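Local coordinates for toll-like receptor 13 (Mus musculus, PDB 4Z0C), which recognises bacterial 23S ribosomal RNA as an innate immune receptor and signals through MYD88 and TRAF6 to NF-kappa-B, this chain being the leucine-rich-repeat ectodomain, at residues A[28-31]-A[32-35]; A[72-76]-A[77-81]; A[341-344]-A[345-349]; A[366-369]-A[370-373]. All coordinates share one frame; numbering follows the deposited sequence.

In the fold
All four contacts are local turns of the leucine-rich-repeat solenoid, and each has a glycan sugar beside it. Interaction 1 follows the short helix 26-30, ahead of strand 39-41. Interactions 2, 3 and 4 lie within repeats, ahead of the next strand of the parallel array. Interactions 1 and 2 lie near each other without touching, with centres about 17 Å apart. Interactions 3 and 4 touch and share one sugar, their centres about 65 Å from that of interaction 1, across the chain's centre. Interactions 1 to 3 are largely buried; interaction 4 is partly so. The apolar pairs are aliphatic in 1, isoleucine with phenylalanine in 2, isoleucine with tryptophan in 3 and two phenylalanines in 4.

Interaction 1. Residues A[28-31]-A[32-35]. With NAG (2-acetamido-2-deoxy-beta-D-glucopyranose), chain S.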
loop_
_atom_site.group_PDB
_atom_site.type_symbol
_atom_site.label_atom_id
_atom_site.label_comp_id
_atom_site.label_asym_id
_atom_site.label_seq_id
_atom_site.Cartn_x
_atom_site.Cartn_y
_atom_site.Cartn_z
ATOM N N GLU A 28 -4.492 24.863 36.804
ATOM C CA GLU A 28 -4.155 23.521 37.282
ATOM C C GLU A 28 -3.189 22.816 36.344
ATOM O O GLU A 28 -2.145 22.329 36.778
ATOM C CB GLU A 28 -5.412 22.671 37.476
ATOM C CG GLU A 28 -6.148 22.975 38.772
ATOM C CD GLU A 28 -5.209 23.052 39.984
ATOM O OE1 GLU A 28 -4.821 24.173 40.378
ATOM O OE2 GLU A 28 -4.867 21.987 40.545
ATOM N N ALA A 29 -3.514 22.819 35.053
ATOM C CA ALA A 29 -2.708 22.125 34.061
ATOM C C ALA A 29 -1.238 22.558 34.070
ATOM O O ALA A 29 -0.349 21.738 33.945
ATOM C CB ALA A 29 -3.318 22.306 32.671
ATOM N N ILE A 30 -0.962 23.839 34.236
ATOM C CA ILE A 30 0.436 24.258 34.191
ATOM C C ILE A 30 1.121 24.417 35.557
ATOM O O ILE A 30 2.285 24.805 35.616
ATOM C CB ILE A 30 0.599 25.553 33.377
ATOM C CG1 ILE A 30 -0.094 26.722 34.081
ATOM C CG2 ILE A 30 0.016 25.368 31.999
ATOM C CD1 ILE A 30 -0.265 27.945 33.194
ATOM N N SER A 31 0.425 24.067 36.637
ATOM C CA SER A 31 0.940 24.306 38.008
ATOM C C SER A 31 2.216 23.526 38.366
ATOM O O SER A 31 2.982 23.937 39.242
ATOM C CB SER A 31 -0.143 24.031 39.061
ATOM O OG SER A 31 -0.529 22.662 39.042
ATOM N N ASP A 32 2.439 22.396 37.701
ATOM C CA ASP A 32 3.585 21.554 38.030
ATOM C C ASP A 32 4.759 21.659 37.053
ATOM O O ASP A 32 5.694 20.877 37.136
ATOM C CB ASP A 32 3.155 20.101 38.185
ATOM C CG ASP A 32 2.374 19.600 36.991
ATOM O OD1 ASP A 32 2.369 20.295 35.959
ATOM O OD2 ASP A 32 1.758 18.516 37.089
ATOM N N ILE A 33 4.723 22.627 36.141
ATOM C CA ILE A 33 5.777 22.716 35.123
ATOM C C ILE A 33 6.892 23.687 35.522
ATOM O O ILE A 33 6.641 24.631 36.280
ATOM C CB ILE A 33 5.193 23.011 33.695
ATOM C CG1 ILE A 33 4.837 24.474 33.515
ATOM C CG2 ILE A 33 3.989 22.098 33.407
ATOM C CD1 ILE A 33 4.346 24.778 32.115
ATOM N N PRO A 34 8.127 23.463 35.018
ATOM C CA PRO A 34 9.291 24.207 35.525
ATOM C C PRO A 34 9.256 25.713 35.272
ATOM O O PRO A 34 8.649 26.215 34.316
ATOM C CB PRO A 34 10.473 23.585 34.763
ATOM C CG PRO A 34 9.979 22.266 34.286
ATOM C CD PRO A 34 8.524 22.491 33.988
ATOM N N ARG A 35 9.935 26.435 36.151
ATOM C CA ARG A 35 10.009 27.880 36.050
ATOM C C ARG A 35 10.922 28.300 34.896
ATOM O O ARG A 35 10.855 29.438 34.437
ATOM C CB ARG A 35 10.486 28.483 37.385
ATOM C CG ARG A 35 9.571 28.186 38.571
ATOM C CD ARG A 35 10.145 28.713 39.888
ATOM N NE ARG A 35 9.402 29.875 40.371
ATOM C CZ ARG A 35 9.600 31.119 39.944
ATOM N NH1 ARG A 35 8.868 32.112 40.429
ATOM N NH2 ARG A 35 10.524 31.371 39.024
HETATM C C1 NAG S . -9.224 25.628 38.370
HETATM C C2 NAG S . -10.450 26.502 38.671
HETATM C C3 NAG S . -10.382 27.200 40.034
HETATM C C4 NAG S . -9.860 26.281 41.140
HETATM C C5 NAG S . -8.598 25.551 40.682
HETATM C C6 NAG S . -8.047 24.621 41.764
HETATM C C7 NAG S . -11.667 27.430 36.759
HETATM C C8 NAG S . -11.453 28.047 35.405
HETATM N N2 NAG S . -10.645 27.491 37.620
HETATM O O3 NAG S . -11.672 27.662 40.387
HETATM O O4 NAG S . -9.605 27.032 42.314
HETATM O O5 NAG S . -8.855 24.829 39.489
HETATM O O6 NAG S . -9.038 23.747 42.267
HETATM O O7 NAG S . -12.747 26.897 37.027
#
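Ile30 and Ile33 meet at the two ends of a type I beta turn, the terminal CD1 of Ile33 reaching back to CB of Ile30 at 4.0 Å. The first branch, CG1, lies between the backbone N and the carbonyl carbon of Ile33 (chi1 79°). That rotation brings CG1 of Ile33 close to O of Ile30, at 3.3 Å. The same oxygen takes a weak hydrogen bond of 3.3 Å from the N of Ile33, which closes the turn. Ile30 and Ile33 both also pack on Leu40 of strand 39-41, so the turn packs against an early strand of the array.

The turn follows the short helix 26-30 at the N-terminal end of the leucine-rich-repeat solenoid. With its OG swung back over the helix (chi1 64°), Ser31 bonds to O of Glu28 at 2.8 Å. The OG approaches in the carbonyl plane, on a lone pair. The backbone N of Ser31 binds that carbonyl as well, so two donors grip one oxygen.

Asp32 follows with its carboxylate turned back toward the helix. OD2 is held by the backbone N of Asn4. OD1 is buried without a polar partner, 3.7 Å from O of Ala29.

Glu28 points away from the turn, toward a sugar probably carried by Asn25. A bend at chi2 (-46°) lays the side chain along the pyranose. CG of Glu28 comes within 3.4 Å of ring oxygen O5, and OE1 is 3.5 Å from C6 of the sugar.

Interaction 2. Residues A[72-76]-A[77-81]; sequences WKIDE and GAFRG. With NAG (2-acetamido-2-deoxy-beta-D-glucopyranose), chain L.
Ile74 meets both Ala78 and Phe79 through one methyl branch, CG2. The apolar contacts are close: CG2 of Ile74 lies 3.6 Å from CB of Ala78. It also lies 3.7 Å from CE2 of Phe79. Ile74 has CG1 beside its backbone N (chi1 -47°), which leaves CG2 to reach forward to both partners. The methyl of Ala78 lies over one face of the Phe79 ring, toward the rim. Ile74 and Phe79 both also pack on Leu50 of strand 49-50.

The backbone bonds make two successive turns. Ala78 N gives its hydrogen to Asp75 O at 2.9 Å and closes a type II turn. Gly77 holds the third place of that turn with a positive phi (97°). A type I turn follows, closed by Arg80 N on Gly77 O.

There is one salt bridge. Lys73 NZ reaches OD1 of Asp75 at 2.9 Å, on the syn lone pair. CB of Lys73 covers the centre of one face of the Trp72 indole.

The sugar, probably carried by Asn99, bonds to the backbone of 72-76 at two points and also to Ser97 O. Its O7 accepts from Ile74 N at 2.7 Å in a nearly straight bond (172°). Its O3 donates to Trp72 O at 2.9 Å.

Ile74 and Phe79 occupy the consensus apolar positions of a 24-residue leucine-rich repeat, here the second of the receptor.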
loop_
_atom_site.group_PDB
_atom_site.type_symbol
_atom_site.label_atom_id
_atom_site.label_comp_id
_atom_site.label_asym_id
_atom_site.label_seq_id
_atom_site.Cartn_x
_atom_site.Cartn_y
_atom_site.Cartn_z
ATOM N N TRP A 72 -12.995 32.641 25.510
ATOM C CA TRP A 72 -13.875 33.752 25.172
ATOM C C TRP A 72 -13.714 34.881 26.179
ATOM O O TRP A 72 -14.309 35.952 26.033
ATOM C CB TRP A 72 -15.328 33.285 25.139
ATOM C CG TRP A 72 -15.830 32.857 26.471
ATOM C CD1 TRP A 72 -15.739 31.619 27.012
ATOM C CD2 TRP A 72 -16.520 33.667 27.431
ATOM N NE1 TRP A 72 -16.323 31.602 28.254
ATOM C CE2 TRP A 72 -16.811 32.849 28.533
ATOM C CE3 TRP A 72 -16.918 35.006 27.463
ATOM C CZ2 TRP A 72 -17.479 33.321 29.656
ATOM C CZ3 TRP A 72 -17.580 35.476 28.584
ATOM C CH2 TRP A 72 -17.854 34.636 29.662
ATOM N N LYS A 73 -12.904 34.638 27.204
ATOM C CA LYS A 73 -12.783 35.586 28.307
ATOM C C LYS A 73 -11.358 35.624 28.829
ATOM O O LYS A 73 -10.872 34.657 29.401
ATOM C CB LYS A 73 -13.752 35.208 29.424
ATOM C CG LYS A 73 -13.754 36.131 30.630
ATOM C CD LYS A 73 -14.941 35.774 31.514
ATOM C CE LYS A 73 -14.940 36.530 32.822
ATOM N NZ LYS A 73 -13.895 35.997 33.736
ATOM N N ILE A 74 -10.689 36.751 28.611
ATOM C CA ILE A 74 -9.319 36.939 29.061
ATOM C C ILE A 74 -9.330 38.106 30.034
ATOM O O ILE A 74 -9.466 39.269 29.613
ATOM C CB ILE A 74 -8.378 37.280 27.882
ATOM C CG1 ILE A 74 -8.625 36.330 26.703
ATOM C CG2 ILE A 74 -6.906 37.268 28.338
ATOM C CD1 ILE A 74 -7.501 36.289 25.679
ATOM N N ASP A 75 -9.188 37.801 31.326
ATOM C CA ASP A 75 -9.277 38.828 32.347
ATOM C C ASP A 75 -8.111 39.797 32.261
ATOM O O ASP A 75 -7.002 39.418 31.888
ATOM C CB ASP A 75 -9.282 38.216 33.748
ATOM C CG ASP A 75 -10.500 37.360 34.013
ATOM O OD1 ASP A 75 -11.567 37.632 33.424
ATOM O OD2 ASP A 75 -10.385 36.429 34.850
ATOM N N GLU A 76 -8.377 41.045 32.629
ATOM C CA GLU A 76 -7.327 42.038 32.856
ATOM C C GLU A 76 -6.302 41.465 33.840
ATOM O O GLU A 76 -6.665 40.886 34.863
ATOM C CB GLU A 76 -7.934 43.324 33.416
ATOM C CG GLU A 76 -7.513 44.591 32.693
ATOM C CD GLU A 76 -6.396 45.378 33.400
ATOM O OE1 GLU A 76 -5.856 44.908 34.434
ATOM O OE2 GLU A 76 -6.063 46.486 32.908
ATOM N N GLY A 77 -5.023 41.575 33.495
ATOM C CA GLY A 77 -3.964 40.993 34.301
ATOM C C GLY A 77 -3.496 39.622 33.807
ATOM O O GLY A 77 -2.417 39.165 34.194
ATOM N N ALA A 78 -4.281 38.986 32.935
ATOM C CA ALA A 78 -4.008 37.613 32.490
ATOM C C ALA A 78 -2.538 37.291 32.230
ATOM O O ALA A 78 -2.010 36.286 32.732
ATOM C CB ALA A 78 -4.827 37.288 31.267
ATOM N N PHE A 79 -1.880 38.174 31.484
ATOM C CA PHE A 79 -0.493 37.976 31.070
ATOM C C PHE A 79 0.557 38.768 31.877
ATOM O O PHE A 79 1.651 39.037 31.368
ATOM C CB PHE A 79 -0.354 38.294 29.583
ATOM C CG PHE A 79 -1.355 37.585 28.727
ATOM C CD1 PHE A 79 -1.228 36.223 28.467
ATOM C CD2 PHE A 79 -2.428 38.273 28.172
ATOM C CE1 PHE A 79 -2.164 35.564 27.663
ATOM C CE2 PHE A 79 -3.372 37.619 27.371
ATOM C CZ PHE A 79 -3.236 36.274 27.114
ATOM N N ARG A 80 0.224 39.167 33.105
ATOM C CA ARG A 80 1.196 39.896 33.936
ATOM C C ARG A 80 2.450 39.079 34.263
ATOM O O ARG A 80 2.381 37.869 34.469
ATOM C CB ARG A 80 0.556 40.475 35.206
ATOM C CG ARG A 80 0.235 41.967 35.061
ATOM C CD ARG A 80 -0.676 42.543 36.147
ATOM N NE ARG A 80 -1.104 43.905 35.810
ATOM C CZ ARG A 80 -0.288 44.955 35.740
ATOM N NH1 ARG A 80 1.007 44.809 35.989
ATOM N NH2 ARG A 80 -0.763 46.153 35.417
ATOM N N GLY A 81 3.595 39.755 34.307
ATOM C CA GLY A 81 4.864 39.090 34.552
ATOM C C GLY A 81 5.513 38.459 33.329
ATOM O O GLY A 81 6.692 38.112 33.372
HETATM C C1 NAG L . -14.423 41.677 26.998
HETATM C C2 NAG L . -14.449 40.143 26.992
HETATM C C3 NAG L . -15.832 39.563 26.707
HETATM C C4 NAG L . -16.940 40.292 27.464
HETATM C C5 NAG L . -16.758 41.807 27.392
HETATM C C6 NAG L . -17.785 42.553 28.248
HETATM C C7 NAG L . -12.477 38.861 26.370
HETATM C C8 NAG L . -11.935 37.946 25.312
HETATM N N2 NAG L . -13.507 39.623 26.022
HETATM O O3 NAG L . -15.830 38.202 27.075
HETATM O O4 NAG L . -18.181 39.942 26.888
HETATM O O5 NAG L . -15.460 42.167 27.819
HETATM O O6 NAG L . -17.432 42.504 29.615
HETATM O O7 NAG L . -11.966 38.875 27.487
#

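Interaction 3. Residues A[341-344]-A[345-349]. With NAG (2-acetamido-2-deoxy-beta-D-glucopyranose), chain Q.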
loop_
_atom_site.group_PDB
_atom_site.type_symbol
_atom_site.label_atom_id
_atom_site.label_comp_id
_atom_site.label_asym_id
_atom_site.label_seq_id
_atom_site.Cartn_x
_atom_site.Cartn_y
_atom_site.Cartn_z
ATOM N N SER A 341 -1.757 22.168 -25.099
ATOM C CA SER A 341 -1.388 20.847 -25.569
ATOM C C SER A 341 -0.265 20.934 -26.588
ATOM O O SER A 341 0.351 19.935 -26.934
ATOM C CB SER A 341 -2.597 20.079 -26.114
ATOM O OG SER A 341 -3.120 20.664 -27.292
ATOM N N PHE A 342 0.033 22.133 -27.058
ATOM C CA PHE A 342 1.126 22.252 -28.013
ATOM C C PHE A 342 1.955 23.482 -27.749
ATOM O O PHE A 342 1.417 24.565 -27.516
ATOM C CB PHE A 342 0.622 22.250 -29.468
ATOM C CG PHE A 342 1.730 22.184 -30.485
ATOM C CD1 PHE A 342 2.386 20.986 -30.738
ATOM C CD2 PHE A 342 2.126 23.316 -31.179
ATOM C CE1 PHE A 342 3.416 20.929 -31.672
ATOM C CE2 PHE A 342 3.153 23.267 -32.114
ATOM C CZ PHE A 342 3.794 22.083 -32.363
ATOM N N ILE A 343 3.270 23.310 -27.777
ATOM C CA ILE A 343 4.173 24.435 -27.573
ATOM C C ILE A 343 5.439 24.121 -28.352
ATOM O O ILE A 343 5.821 22.957 -28.471
ATOM C CB ILE A 343 4.456 24.647 -26.060
ATOM C CG1 ILE A 343 5.009 26.038 -25.772
ATOM C CG2 ILE A 343 5.356 23.544 -25.485
ATOM C CD1 ILE A 343 4.613 26.515 -24.408
ATOM N N ASN A 344 6.070 25.132 -28.934
ATOM C CA ASN A 344 7.277 24.867 -29.714
ATOM C C ASN A 344 8.338 25.969 -29.713
ATOM O O ASN A 344 8.318 26.874 -28.905
ATOM C CB ASN A 344 6.905 24.470 -31.147
ATOM C CG ASN A 344 6.427 25.649 -31.986
ATOM O OD1 ASN A 344 6.400 26.802 -31.533
ATOM N ND2 ASN A 344 6.049 25.364 -33.225
ATOM N N ASN A 345 9.235 25.876 -30.681
ATOM C CA ASN A 345 10.378 26.760 -30.839
ATOM C C ASN A 345 10.075 28.229 -31.139
ATOM O O ASN A 345 10.900 29.101 -30.904
ATOM C CB ASN A 345 11.213 26.209 -32.001
ATOM C CG ASN A 345 12.607 25.895 -31.590
ATOM O OD1 ASN A 345 12.955 26.120 -30.432
ATOM N ND2 ASN A 345 13.405 25.308 -32.486
ATOM N N ARG A 346 8.884 28.496 -31.648
ATOM C CA ARG A 346 8.554 29.821 -32.134
ATOM C C ARG A 346 8.035 30.761 -31.075
ATOM O O ARG A 346 8.040 31.980 -31.281
ATOM C CB ARG A 346 7.523 29.743 -33.266
ATOM C CG ARG A 346 7.952 28.967 -34.496
ATOM C CD ARG A 346 9.178 29.576 -35.164
ATOM N NE ARG A 346 9.479 28.902 -36.427
ATOM C CZ ARG A 346 8.712 28.978 -37.512
ATOM N NH1 ARG A 346 7.596 29.695 -37.488
ATOM N NH2 ARG A 346 9.056 28.335 -38.621
ATOM N N THR A 347 7.566 30.211 -29.961
ATOM C CA THR A 347 6.921 31.058 -28.960
ATOM C C THR A 347 7.881 31.840 -28.065
ATOM O O THR A 347 7.580 32.964 -27.675
ATOM C CB THR A 347 5.923 30.268 -28.086
ATOM O OG1 THR A 347 5.011 31.190 -27.465
ATOM C CG2 THR A 347 6.655 29.444 -27.011
ATOM N N TRP A 348 9.034 31.252 -27.760
ATOM C CA TRP A 348 9.968 31.831 -26.798
ATOM C C TRP A 348 11.382 31.821 -27.355
ATOM O O TRP A 348 12.354 31.596 -26.632
ATOM C CB TRP A 348 9.916 31.076 -25.473
ATOM C CG TRP A 348 9.968 29.564 -25.595
ATOM C CD1 TRP A 348 10.731 28.819 -26.462
ATOM C CD2 TRP A 348 9.202 28.627 -24.835
ATOM N NE1 TRP A 348 10.487 27.471 -26.277
ATOM C CE2 TRP A 348 9.550 27.331 -25.286
ATOM C CE3 TRP A 348 8.250 28.755 -23.821
ATOM C CZ2 TRP A 348 8.991 26.183 -24.744
ATOM C CZ3 TRP A 348 7.694 27.605 -23.285
ATOM C CH2 TRP A 348 8.062 26.336 -23.756
ATOM N N SER A 349 11.481 32.062 -28.655
ATOM C CA SER A 349 12.758 32.088 -29.357
ATOM C C SER A 349 13.783 33.053 -28.751
ATOM O O SER A 349 14.988 32.799 -28.787
ATOM C CB SER A 349 12.517 32.459 -30.821
ATOM O OG SER A 349 13.552 31.942 -31.631
HETATM C C1 NAG Q . 12.930 25.304 -33.839
HETATM C C2 NAG Q . 14.447 25.050 -33.863
HETATM C C3 NAG Q . 14.897 24.343 -35.152
HETATM C C4 NAG Q . 13.984 23.154 -35.453
HETATM C C5 NAG Q . 12.544 23.654 -35.475
HETATM C C6 NAG Q . 11.517 22.631 -35.954
HETATM C C7 NAG Q . 16.047 26.531 -32.676
HETATM C C8 NAG Q . 16.913 27.748 -32.846
HETATM N N2 NAG Q . 15.180 26.293 -33.672
HETATM O O3 NAG Q . 16.242 23.924 -35.044
HETATM O O4 NAG Q . 14.332 22.531 -36.667
HETATM O O5 NAG Q . 12.242 24.106 -34.166
HETATM O O6 NAG Q . 11.245 21.671 -34.956
HETATM O O7 NAG Q . 16.148 25.823 -31.665
#
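Ile343 and Trp348 cross at about a right angle. CD1 of Ile343 touches the six-membered part of the indole, 3.5 Å from CZ3. The aliphatic chain is extended toward it, with CG1 trans to the backbone N (chi1 -162°). In this thirteenth leucine-rich repeat, Trp348 stands where the consensus has a phenylalanine, and Ile343 fills the apolar position five residues before it.

The other approaches to the indole come from the chain between these two residues. O of Asn344 and CG2 of Thr347 both lie above one face, offset toward the rim; each is 3.4 Å from the ring plane. Thr347 CG2 also meets CG1 of Ile343 at 4.0 Å, where the two side chains meet at a slant. The other branch, OG1 of Thr347, is hydrogen-bonded to OE2 of Glu323. The indole NE1 does not bond to Asn344 O; it goes to O of Ala371 in the next repeat. That bond fixes the ring's rotation.

Asn344 turns its amide back over the following chain (chi1 74°). Its OD1 accepts from N of Arg346 at 3.0 Å, an Asx turn that shapes the start of the bend. The N-H points well at the oxygen, but it comes from above the carbonyl plane, 60° out of it. CB of Arg346 lies alongside the same oxygen, while its long arm leads away and is poorly ordered.

Asn345 points off this packing and bears the glycan. Its ND2 is joined to C1 of the sugar at 1.4 Å. The modelled geometry of the link is doubtful, since the same ND2 lies only 1.7 Å from C2 of the sugar.

Interaction 4. Residues A[366-369]-A[370-373]; sequences SFPD and FAFS. With NAG (2-acetamido-2-deoxy-beta-D-glucopyranose), chain Q.
Phe367 and Phe372 form a T-shaped pair. The edge of Phe372 is turned toward the face of Phe367, with the planes at 61° and the ring centroids 5.2 Å apart. CE2 of Phe372 makes the touch, 3.9 Å from CD1 of Phe367 and offset toward the rim of that ring. Both residues have CG beside the backbone N (chi1 near -60°). With this rotation, and the turn between them, the two rings come together.

Beside them, CB of Ala371 rests against both Phe367 and Pro368. It is 4.3 Å from CB of Phe367 and 4.2 Å from CD of Pro368.

A type II turn from Pro368 to Ala371 sets these side chains in place. Ala371 N bonds to Pro368 O at 3.2 Å, from above the carbonyl plane. Phe370 takes the third place with a positive phi (63°), although it is not a glycine. Its ring swings out to the surface, where the sugar on Asn345 lies next to it. O3 of the sugar is 4.2 Å above the plane of the Phe370 ring, and the sugar O6 makes a weak bond to Asp369 O.

Further out, Asn392 ND2 holds both OD1 of Asp369 and O of Phe367. This ties the turn to the loop of the next repeat.

On either side along the solenoid, the rings of Trp348 and Phe396 meet Phe372, as in the phenylalanine spine of leucine-rich repeats. Phe367 and Pro368 lean on strand 342-343, while the chain goes on to strand 380-382.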
loop_
_atom_site.group_PDB
_atom_site.type_symbol
_atom_site.label_atom_id
_atom_site.label_comp_id
_atom_site.label_asym_id
_atom_site.label_seq_id
_atom_site.Cartn_x
_atom_site.Cartn_y
_atom_site.Cartn_z
ATOM N N SER A 366 2.965 15.398 -25.363
ATOM C CA SER A 366 4.330 15.435 -25.847
ATOM C C SER A 366 4.784 16.865 -26.134
ATOM O O SER A 366 4.047 17.822 -25.907
ATOM C CB SER A 366 4.466 14.585 -27.113
ATOM O OG SER A 366 5.831 14.361 -27.415
ATOM N N PHE A 367 6.012 16.978 -26.633
ATOM C CA PHE A 367 6.597 18.226 -27.066
ATOM C C PHE A 367 7.397 17.908 -28.303
ATOM O O PHE A 367 8.030 16.856 -28.381
ATOM C CB PHE A 367 7.542 18.785 -26.006
ATOM C CG PHE A 367 6.878 19.055 -24.695
ATOM C CD1 PHE A 367 6.222 20.252 -24.476
ATOM C CD2 PHE A 367 6.900 18.114 -23.687
ATOM C CE1 PHE A 367 5.600 20.509 -23.278
ATOM C CE2 PHE A 367 6.281 18.370 -22.481
ATOM C CZ PHE A 367 5.631 19.575 -22.279
ATOM N N PRO A 368 7.373 18.817 -29.283
ATOM C CA PRO A 368 8.129 18.601 -30.517
ATOM C C PRO A 368 9.622 18.798 -30.322
ATOM O O PRO A 368 10.050 19.389 -29.326
ATOM C CB PRO A 368 7.559 19.664 -31.462
ATOM C CG PRO A 368 7.035 20.719 -30.573
ATOM C CD PRO A 368 6.532 20.020 -29.341
ATOM N N ASP A 369 10.393 18.313 -31.292
ATOM C CA ASP A 369 11.845 18.440 -31.311
ATOM C C ASP A 369 12.278 19.895 -31.155
ATOM O O ASP A 369 11.694 20.792 -31.759
ATOM C CB ASP A 369 12.397 17.887 -32.623
ATOM C CG ASP A 369 12.015 16.442 -32.851
ATOM O OD1 ASP A 369 11.634 15.767 -31.866
ATOM O OD2 ASP A 369 12.070 15.992 -34.017
ATOM N N PHE A 370 13.301 20.099 -30.332
ATOM C CA PHE A 370 13.904 21.410 -30.078
ATOM C C PHE A 370 12.980 22.447 -29.437
ATOM O O PHE A 370 13.327 23.612 -29.388
ATOM C CB PHE A 370 14.553 21.961 -31.352
ATOM C CG PHE A 370 15.383 20.950 -32.083
ATOM C CD1 PHE A 370 16.671 20.671 -31.673
ATOM C CD2 PHE A 370 14.856 20.244 -33.158
ATOM C CE1 PHE A 370 17.440 19.718 -32.337
ATOM C CE2 PHE A 370 15.616 19.283 -33.832
ATOM C CZ PHE A 370 16.909 19.020 -33.423
ATOM N N ALA A 371 11.837 22.016 -28.907
ATOM C CA ALA A 371 10.876 22.930 -28.283
ATOM C C ALA A 371 11.495 23.832 -27.229
ATOM O O ALA A 371 11.199 25.024 -27.187
ATOM C CB ALA A 371 9.704 22.164 -27.683
ATOM N N PHE A 372 12.326 23.264 -26.359
ATOM C CA PHE A 372 12.913 24.048 -25.281
ATOM C C PHE A 372 14.297 24.608 -25.624
ATOM O O PHE A 372 14.868 25.386 -24.856
ATOM C CB PHE A 372 12.978 23.218 -23.991
ATOM C CG PHE A 372 11.631 22.840 -23.455
ATOM C CD1 PHE A 372 10.917 23.720 -22.664
ATOM C CD2 PHE A 372 11.072 21.609 -23.753
ATOM C CE1 PHE A 372 9.670 23.380 -22.178
ATOM C CE2 PHE A 372 9.823 21.268 -23.278
ATOM C CZ PHE A 372 9.121 22.146 -22.491
ATOM N N SER A 373 14.804 24.265 -26.803
ATOM C CA SER A 373 16.180 24.597 -27.179
ATOM C C SER A 373 16.632 26.077 -27.115
ATOM O O SER A 373 17.806 26.342 -26.829
ATOM C CB SER A 373 16.507 24.001 -28.542
ATOM O OG SER A 373 16.435 22.593 -28.495
HETATM C C1 NAG Q . 12.930 25.304 -33.839
HETATM C C2 NAG Q . 14.447 25.050 -33.863
HETATM C C3 NAG Q . 14.897 24.343 -35.152
HETATM C C4 NAG Q . 13.984 23.154 -35.453
HETATM C C5 NAG Q . 12.544 23.654 -35.475
HETATM C C6 NAG Q . 11.517 22.631 -35.954
HETATM C C7 NAG Q . 16.047 26.531 -32.676
HETATM C C8 NAG Q . 16.913 27.748 -32.846
HETATM N N2 NAG Q . 15.180 26.293 -33.672
HETATM O O3 NAG Q . 16.242 23.924 -35.044
HETATM O O4 NAG Q . 14.332 22.531 -36.667
HETATM O O5 NAG Q . 12.242 24.106 -34.166
HETATM O O6 NAG Q . 11.245 21.671 -34.956
HETATM O O7 NAG Q . 16.148 25.823 -31.665
#